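Periplasmic protein (PDB 4FGQ) is a calcium-dependent periplasmic protease of the bacterial transglutaminase-like cysteine proteinase family. Local coordinates at residues H121-F126 with I136-E141; L107-A112 with Y157-E162. One frame throughout, in Å; residues are numbered along the deposited sequence.

Contact 1: H121-F126 with I136-E141; sequences HMVLSF and ILDSLE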
ATOM      1  N   HIS A 121     -13.273  -2.641  -0.623  1.00 12.04           N
ATOM      2  CA  HIS A 121     -12.225  -1.858  -1.263  1.00 13.57           C
ATOM      3  C   HIS A 121     -11.161  -1.513  -0.243  1.00 14.18           C
ATOM      4  O   HIS A 121     -11.480  -1.043   0.844  1.00 18.87           O
ATOM      5  CB  HIS A 121     -12.805  -0.564  -1.824  1.00 11.80           C
ATOM      6  CG  HIS A 121     -11.849   0.190  -2.691  1.00 12.16           C
ATOM      7  ND1 HIS A 121     -11.433  -0.285  -3.919  1.00 16.49           N
ATOM      8  CD2 HIS A 121     -11.217   1.374  -2.507  1.00 10.38           C
ATOM      9  CE1 HIS A 121     -10.585   0.578  -4.452  1.00 14.90           C
ATOM     10  NE2 HIS A 121     -10.444   1.594  -3.623  1.00 12.10           N
ATOM     11  N   MET A 122      -9.900  -1.722  -0.602  1.00 11.91           N
ATOM     12  CA  MET A 122      -8.790  -1.476   0.319  1.00 12.01           C
ATOM     13  C   MET A 122      -8.079  -0.191  -0.064  1.00 10.32           C
ATOM     14  O   MET A 122      -7.843   0.076  -1.254  1.00 12.24           O
ATOM     15  CB  MET A 122      -7.792  -2.639   0.257  1.00 14.28           C
ATOM     16  CG  MET A 122      -6.752  -2.690   1.373  1.00 16.01           C
ATOM     17  SD  MET A 122      -7.385  -3.547   2.842  1.00 23.32           S
ATOM     18  CE  MET A 122      -7.213  -5.282   2.426  1.00 19.63           C
ATOM     19  N   VAL A 123      -7.737   0.608   0.944  1.00  9.77           N
ATOM     20  CA  VAL A 123      -6.980   1.841   0.750  1.00 10.42           C
ATOM     21  C   VAL A 123      -5.881   1.885   1.797  1.00 12.96           C
ATOM     22  O   VAL A 123      -5.817   1.008   2.654  1.00 12.94           O
ATOM     23  CB  VAL A 123      -7.863   3.091   0.912  1.00 10.16           C
ATOM     24  CG1 VAL A 123      -8.968   3.098  -0.160  1.00 13.81           C
ATOM     25  CG2 VAL A 123      -8.467   3.130   2.318  1.00 10.87           C
ATOM     26  N   LEU A 124      -5.026   2.906   1.736  1.00 10.30           N
ATOM     27  CA  LEU A 124      -4.044   3.128   2.795  1.00 12.20           C
ATOM     28  C   LEU A 124      -4.443   4.394   3.535  1.00  9.69           C
ATOM     29  O   LEU A 124      -4.639   5.432   2.913  1.00 11.91           O
ATOM     30  CB  LEU A 124      -2.638   3.284   2.207  1.00 13.03           C
ATOM     31  CG  LEU A 124      -1.531   3.638   3.209  1.00 10.82           C
ATOM     32  CD1 LEU A 124      -1.493   2.610   4.313  1.00 11.49           C
ATOM     33  CD2 LEU A 124      -0.197   3.675   2.471  1.00 12.06           C
ATOM     34  N   SER A 125      -4.607   4.296   4.854  1.00  9.41           N
ATOM     35  CA  SER A 125      -4.971   5.454   5.663  1.00  9.51           C
ATOM     36  C   SER A 125      -3.756   6.016   6.387  1.00 11.12           C
ATOM     37  O   SER A 125      -2.997   5.274   7.012  1.00 13.57           O
ATOM     38  CB  SER A 125      -6.029   5.061   6.705  1.00 11.97           C
ATOM     39  OG  SER A 125      -7.254   4.700   6.079  1.00 12.39           O
ATOM     40  N   PHE A 126      -3.569   7.326   6.302  1.00  9.54           N
ATOM     41  CA  PHE A 126      -2.472   7.987   7.006  1.00 10.71           C
ATOM     42  C   PHE A 126      -3.064   8.807   8.131  1.00 11.65           C
ATOM     43  O   PHE A 126      -3.956   9.623   7.895  1.00 12.06           O
ATOM     44  CB  PHE A 126      -1.704   8.902   6.045  1.00 11.07           C
ATOM     45  CG  PHE A 126      -0.814   9.893   6.745  1.00 10.92           C
ATOM     46  CD1 PHE A 126       0.431   9.512   7.220  1.00 10.43           C
ATOM     47  CD2 PHE A 126      -1.231  11.207   6.943  1.00 12.11           C
ATOM     48  CE1 PHE A 126       1.246  10.422   7.878  1.00 11.75           C
ATOM     49  CE2 PHE A 126      -0.416  12.118   7.591  1.00 12.98           C
ATOM     50  CZ  PHE A 126       0.821  11.728   8.064  1.00 14.25           C
ATOM     51  N   ILE A 136      -6.818   9.533   3.053  1.00 11.40           N
ATOM     52  CA  ILE A 136      -7.002   8.291   2.319  1.00  9.98           C
ATOM     53  C   ILE A 136      -6.189   8.253   1.025  1.00  8.08           C
ATOM     54  O   ILE A 136      -6.393   9.071   0.117  1.00 12.14           O
ATOM     55  CB  ILE A 136      -8.498   8.065   1.983  1.00  9.42           C
ATOM     56  CG1 ILE A 136      -9.366   8.108   3.250  1.00 14.25           C
ATOM     57  CG2 ILE A 136      -8.666   6.753   1.251  1.00 11.55           C
ATOM     58  CD1 ILE A 136      -9.039   7.027   4.260  1.00 18.56           C
ATOM     59  N   LEU A 137      -5.267   7.298   0.943  1.00  7.88           N
ATOM     60  CA  LEU A 137      -4.467   7.069  -0.262  1.00  9.48           C
ATOM     61  C   LEU A 137      -5.112   5.903  -1.016  1.00  9.26           C
ATOM     62  O   LEU A 137      -5.052   4.740  -0.566  1.00 11.04           O
ATOM     63  CB  LEU A 137      -3.024   6.720   0.107  1.00  9.87           C
ATOM     64  CG  LEU A 137      -2.109   7.908   0.423  1.00 10.42           C
ATOM     65  CD1 LEU A 137      -2.466   8.553   1.774  1.00 13.05           C
ATOM     66  CD2 LEU A 137      -0.645   7.462   0.403  1.00 13.69           C
ATOM     67  N   ASP A 138      -5.734   6.223  -2.153  1.00  9.67           N
ATOM     68  CA  ASP A 138      -6.587   5.297  -2.889  1.00  9.76           C
ATOM     69  C   ASP A 138      -5.966   5.019  -4.241  1.00 13.96           C
ATOM     70  O   ASP A 138      -5.135   5.796  -4.716  1.00 12.53           O
ATOM     71  CB  ASP A 138      -7.960   5.961  -3.069  1.00 10.81           C
ATOM     72  CG  ASP A 138      -9.073   4.979  -3.359  1.00 13.32           C
ATOM     73  OD1 ASP A 138      -8.792   3.855  -3.811  1.00 13.45           O
ATOM     74  OD2 ASP A 138     -10.243   5.362  -3.148  1.00 17.94           O
ATOM     75  N   SER A 139      -6.367   3.900  -4.839  1.00 10.69           N
ATOM     76  CA  SER A 139      -5.977   3.525  -6.191  1.00 13.61           C
ATOM     77  C   SER A 139      -7.043   3.906  -7.233  1.00 11.93           C
ATOM     78  O   SER A 139      -6.794   3.826  -8.436  1.00 16.43           O
ATOM     79  CB  SER A 139      -5.722   2.012  -6.254  1.00 13.26           C
ATOM     80  OG  SER A 139      -6.743   1.302  -5.565  1.00 13.19           O
ATOM     81  N   LEU A 140      -8.222   4.305  -6.769  1.00 10.98           N
ATOM     82  CA  LEU A 140      -9.308   4.736  -7.660  1.00 11.93           C
ATOM     83  C   LEU A 140      -9.688   6.205  -7.458  1.00 14.04           C
ATOM     84  O   LEU A 140     -10.805   6.629  -7.774  1.00 17.61           O
ATOM     85  CB  LEU A 140     -10.556   3.850  -7.470  1.00 11.45           C
ATOM     86  CG  LEU A 140     -10.399   2.372  -7.818  1.00 15.98           C
ATOM     87  CD1 LEU A 140     -11.711   1.641  -7.542  1.00 19.88           C
ATOM     88  CD2 LEU A 140     -10.005   2.202  -9.281  1.00 14.86           C
ATOM     89  N   GLU A 141      -8.746   6.981  -6.930  1.00 11.84           N
ATOM     90  CA  GLU A 141      -8.923   8.409  -6.751  1.00 13.42           C
ATOM     91  C   GLU A 141      -7.505   8.939  -6.650  1.00 15.69           C
ATOM     92  O   GLU A 141      -6.711   8.410  -5.875  1.00 17.41           O
ATOM     93  CB  GLU A 141      -9.688   8.678  -5.450  1.00 15.83           C
ATOM     94  CG  GLU A 141      -9.675  10.128  -4.997  1.00 22.43           C
ATOM     95  CD  GLU A 141     -10.220  11.067  -6.053  1.00 24.65           C
ATOM     96  OE1 GLU A 141     -11.430  10.971  -6.378  1.00 21.02           O
ATOM     97  OE2 GLU A 141      -9.437  11.902  -6.562  1.00 21.09           O
TER
HETATM   98  O   HOH W   1      -5.912   0.785  -3.037  1.00 13.46           O

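Contact 2: L107-A112 with Y157-E162; sequences LRITYA and YSFNAE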
ATOM      1  N   LEU A 107       0.438   4.741   9.770  1.00 11.99           N
ATOM      2  CA  LEU A 107      -0.082   4.158   8.541  1.00 11.12           C
ATOM      3  C   LEU A 107      -0.870   2.902   8.834  1.00 15.46           C
ATOM      4  O   LEU A 107      -0.381   1.996   9.507  1.00 17.28           O
ATOM      5  CB  LEU A 107       1.069   3.818   7.591  1.00 12.76           C
ATOM      6  CG  LEU A 107       1.882   5.012   7.084  1.00 14.63           C
ATOM      7  CD1 LEU A 107       3.172   4.530   6.460  1.00 15.85           C
ATOM      8  CD2 LEU A 107       1.064   5.789   6.061  1.00 15.35           C
ATOM      9  N   ARG A 108      -2.098   2.841   8.331  1.00 12.08           N
ATOM     10  CA  ARG A 108      -2.892   1.629   8.487  1.00 10.98           C
ATOM     11  C   ARG A 108      -3.549   1.277   7.186  1.00 12.75           C
ATOM     12  O   ARG A 108      -4.313   2.074   6.641  1.00 13.31           O
ATOM     13  CB  ARG A 108      -3.947   1.805   9.580  1.00 13.76           C
ATOM     14  CG  ARG A 108      -3.350   1.962  10.963  1.00 16.80           C
ATOM     15  CD  ARG A 108      -4.394   2.012  12.044  1.00 18.08           C
ATOM     16  NE  ARG A 108      -3.780   2.323  13.336  1.00 21.84           N
ATOM     17  CZ  ARG A 108      -4.461   2.537  14.460  1.00 28.12           C
ATOM     18  NH1 ARG A 108      -5.785   2.476  14.458  1.00 32.98           N
ATOM     19  NH2 ARG A 108      -3.813   2.821  15.581  1.00 27.13           N
ATOM     20  N   ILE A 109      -3.227   0.093   6.670  1.00 12.28           N
ATOM     21  CA  ILE A 109      -3.893  -0.417   5.489  1.00 11.61           C
ATOM     22  C   ILE A 109      -5.336  -0.698   5.894  1.00 12.41           C
ATOM     23  O   ILE A 109      -5.586  -1.369   6.902  1.00 13.20           O
ATOM     24  CB  ILE A 109      -3.210  -1.697   4.994  1.00 13.03           C
ATOM     25  CG1 ILE A 109      -1.733  -1.417   4.662  1.00 13.28           C
ATOM     26  CG2 ILE A 109      -3.952  -2.269   3.785  1.00 12.68           C
ATOM     27  CD1 ILE A 109      -0.869  -2.694   4.528  1.00 13.04           C
ATOM     28  N   THR A 110      -6.297  -0.183   5.125  1.00 11.12           N
ATOM     29  CA  THR A 110      -7.689  -0.177   5.577  1.00 10.31           C
ATOM     30  C   THR A 110      -8.616  -0.902   4.620  1.00 12.17           C
ATOM     31  O   THR A 110      -8.692  -0.554   3.446  1.00 11.56           O
ATOM     32  CB  THR A 110      -8.213   1.260   5.726  1.00 12.94           C
ATOM     33  OG1 THR A 110      -7.397   1.959   6.670  1.00 13.53           O
ATOM     34  CG2 THR A 110      -9.656   1.270   6.232  1.00 15.36           C
ATOM     35  N   TYR A 111      -9.339  -1.877   5.151  1.00 11.94           N
ATOM     36  CA  TYR A 111     -10.342  -2.614   4.389  1.00 10.63           C
ATOM     37  C   TYR A 111     -11.673  -1.928   4.647  1.00 11.97           C
ATOM     38  O   TYR A 111     -12.119  -1.819   5.797  1.00 12.95           O
ATOM     39  CB  TYR A 111     -10.358  -4.049   4.886  1.00 12.21           C
ATOM     40  CG  TYR A 111     -11.338  -5.008   4.236  1.00 13.49           C
ATOM     41  CD1 TYR A 111     -10.910  -5.917   3.288  1.00 19.16           C
ATOM     42  CD2 TYR A 111     -12.658  -5.061   4.640  1.00 15.31           C
ATOM     43  CE1 TYR A 111     -11.786  -6.830   2.726  1.00 16.11           C
ATOM     44  CE2 TYR A 111     -13.536  -5.965   4.086  1.00 16.02           C
ATOM     45  CZ  TYR A 111     -13.094  -6.842   3.128  1.00 15.14           C
ATOM     46  OH  TYR A 111     -13.973  -7.752   2.575  1.00 17.71           O
ATOM     47  N   ALA A 112     -12.302  -1.453   3.579  1.00 12.62           N
ATOM     48  CA  ALA A 112     -13.528  -0.683   3.699  1.00 12.33           C
ATOM     49  C   ALA A 112     -14.609  -1.252   2.785  1.00 14.70           C
ATOM     50  O   ALA A 112     -14.315  -1.891   1.777  1.00 15.48           O
ATOM     51  CB  ALA A 112     -13.267   0.786   3.360  1.00 13.77           C
ATOM     52  N   TYR A 157     -11.963  -2.874   8.894  1.00 13.86           N
ATOM     53  CA  TYR A 157     -10.806  -3.103   9.761  1.00 13.79           C
ATOM     54  C   TYR A 157      -9.579  -2.473   9.145  1.00 14.70           C
ATOM     55  O   TYR A 157      -9.585  -2.114   7.973  1.00 12.19           O
ATOM     56  CB  TYR A 157     -10.571  -4.604  10.018  1.00 17.13           C
ATOM     57  CG  TYR A 157     -10.030  -5.398   8.842  1.00 17.44           C
ATOM     58  CD1 TYR A 157      -8.663  -5.523   8.637  1.00 18.44           C
ATOM     59  CD2 TYR A 157     -10.884  -6.057   7.965  1.00 18.54           C
ATOM     60  CE1 TYR A 157      -8.162  -6.256   7.575  1.00 16.82           C
ATOM     61  CE2 TYR A 157     -10.390  -6.801   6.903  1.00 18.64           C
ATOM     62  CZ  TYR A 157      -9.030  -6.892   6.715  1.00 22.67           C
ATOM     63  OH  TYR A 157      -8.523  -7.621   5.663  1.00 23.83           O
ATOM     64  N   SER A 158      -8.528  -2.310   9.942  1.00 14.03           N
ATOM     65  CA  SER A 158      -7.278  -1.783   9.424  1.00 14.09           C
ATOM     66  C   SER A 158      -6.112  -2.521  10.079  1.00 13.10           C
ATOM     67  O   SER A 158      -6.278  -3.172  11.109  1.00 15.24           O
ATOM     68  CB  SER A 158      -7.176  -0.269   9.642  1.00 17.12           C
ATOM     69  OG  SER A 158      -7.166   0.046  11.020  1.00 20.30           O
ATOM     70  N   PHE A 159      -4.942  -2.447   9.464  1.00 13.41           N
ATOM     71  CA  PHE A 159      -3.796  -3.188   9.975  1.00 15.62           C
ATOM     72  C   PHE A 159      -2.485  -2.610   9.464  1.00 15.56           C
ATOM     73  O   PHE A 159      -2.453  -1.858   8.487  1.00 15.18           O
ATOM     74  CB  PHE A 159      -3.906  -4.662   9.570  1.00 13.67           C
ATOM     75  CG  PHE A 159      -3.878  -4.886   8.093  1.00 16.79           C
ATOM     76  CD1 PHE A 159      -2.700  -5.244   7.458  1.00 18.64           C
ATOM     77  CD2 PHE A 159      -5.031  -4.730   7.329  1.00 16.11           C
ATOM     78  CE1 PHE A 159      -2.669  -5.452   6.085  1.00 14.48           C
ATOM     79  CE2 PHE A 159      -5.006  -4.935   5.952  1.00 13.21           C
ATOM     80  CZ  PHE A 159      -3.827  -5.296   5.338  1.00 16.00           C
ATOM     81  N   ASN A 160      -1.396  -2.957  10.141  1.00 15.30           N
ATOM     82  CA  ASN A 160      -0.060  -2.712   9.608  1.00 15.92           C
ATOM     83  C   ASN A 160       0.875  -3.824  10.080  1.00 17.70           C
ATOM     84  O   ASN A 160       0.408  -4.851  10.568  1.00 19.51           O
ATOM     85  CB  ASN A 160       0.458  -1.309   9.976  1.00 17.93           C
ATOM     86  CG  ASN A 160       0.408  -1.033  11.466  1.00 18.26           C
ATOM     87  OD1 ASN A 160       0.455  -1.953  12.281  1.00 17.00           O
ATOM     88  ND2 ASN A 160       0.314   0.250  11.831  1.00 18.38           N
ATOM     89  N   ALA A 161       2.182  -3.631   9.958  1.00 21.61           N
ATOM     90  CA  ALA A 161       3.108  -4.695  10.345  1.00 22.75           C
ATOM     91  C   ALA A 161       2.994  -5.050  11.822  1.00 24.03           C
ATOM     92  O   ALA A 161       3.346  -6.158  12.230  1.00 27.59           O
ATOM     93  CB  ALA A 161       4.543  -4.332   9.981  1.00 19.33           C
ATOM     94  N   GLU A 162       2.489  -4.116  12.627  1.00 18.51           N
ATOM     95  CA  GLU A 162       2.463  -4.310  14.070  1.00 23.93           C
ATOM     96  C   GLU A 162       1.117  -4.773  14.613  1.00 28.97           C
ATOM     97  O   GLU A 162       1.064  -5.660  15.466  1.00 29.28           O
ATOM     98  CB  GLU A 162       2.888  -3.028  14.800  1.00 31.37           C
ATOM     99  CG  GLU A 162       4.349  -2.652  14.622  1.00 35.99           C
ATOM    100  CD  GLU A 162       4.618  -1.918  13.324  1.00 36.11           C
ATOM    101  OE1 GLU A 162       5.696  -2.141  12.731  1.00 38.41           O
ATOM    102  OE2 GLU A 162       3.758  -1.110  12.900  1.00 31.68           O
TER
HETATM  103  O   HOH W   2      -0.985   2.321  14.190  1.00 22.45           O

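Contact 1: H121-F126 with I136-E141
Leu124 and Leu137 form an antiparallel hydrogen-bonded pair, Leu124 N to Leu137 O at 2.9 Å and Leu137 N to Leu124 O at 2.8 Å, with the non-hydrogen-bonded pair Ser125 and Ile136 next to it. Past this pairing His121 and Asp138 meet through their side chains. His121 NE2 donates to Asp138 OD1 over 2.8 Å, nearly straight at 172°; the oxygen lies in the imidazole plane and is met on its syn side, while ring and carboxylate planes are turned 51° apart. With chi1 at -170° the imidazole stands anti to the backbone N of His121 and reaches across to the carboxylate. Leu140 N also donates to Asp138 OD1, at 3.0 Å and from above the carboxylate plane, closing an Asx turn, so two firm bonds grip this oxygen. Asp138 OD2 has its own partner in a salt bridge with Arg150, which would further fix the rotation of the carboxylate. Leu140 CD1 lies 3.5 Å from His121 CE1. Nearer the paired strands, Val123 CB rests 3.8 Å from Ile136 CG2, and Val123 CG1 packs against the Asp138 carboxylate. A water links Met122 O to Ser139 OG. Since His121 also touches Cys86 on helix 86-100, the Cys-His-Asp grouping is consistent with the catalytic triad of transglutaminase-like cysteine proteinases.

Contact 2: L107-A112 with Y157-E162
Tyr157 packs on Tyr111, and Phe159 on Ile109, along one face of an antiparallel strand pair in the central sheet of this transglutaminase-like fold. Tyr111 and Ile109 are in hydrogen-bonded pairs with Tyr157 and Phe159; Thr110 and Ser158 make the non-hydrogen-bonded pair between, their CA atoms only 4.2 Å apart. The Ile109 side chain can be followed outward over the Phe159 ring. Its CB sits above one face, 3.9 Å from the ring centroid and 18° off the normal, a CH-pi contact. Ile109 CG2 touches Phe159 CZ at 3.4 Å, Ile109 CG1 lies 3.9 Å from Phe159 O, and Ile109 CD1 reaches Phe159 CE1 at 3.6 Å. Phe159 comes under this branch because its chi1 of 63° places CG between the backbone N and carbonyl carbon. Trp185 meets the same ring edge-to-face. Tyr111 CB likewise lies over the Tyr157 ring, 3.7 Å from its centroid; the two tyrosine rings are near parallel, planes at 17°, but slid apart with little overlap. Beyond the strand end, Asn160 OD1 accepts from Glu162 N in an Asx turn and from Gly163 N, while Asn160 ND2 donates to Leu107 O at 3.0 Å, the acceptor close to the amide plane.

Contacts 1 and 2 lie in the same six-stranded antiparallel sheet, their centres about 11 Å apart. Adjacent strands 107-114 and 119-126 follow each other in the chain; each contact pairs one of them with its other neighbour, strand 135-137 in contact 1 and strand 153-159 in contact 2. Both segments of contact 1 fall between those of contact 2 in sequence. His121 N lies 2.7 Å from Ala112 O and Thr110 N 2.8 Å from Val123 O, both probable hydrogen bonds. The shared sheet thus probably holds the side chains of His121 (about 7 Å) and Tyr111 (about 4 Å) near that of Glu87, seen to bind calcium in this protein, although none is bound to this chain here.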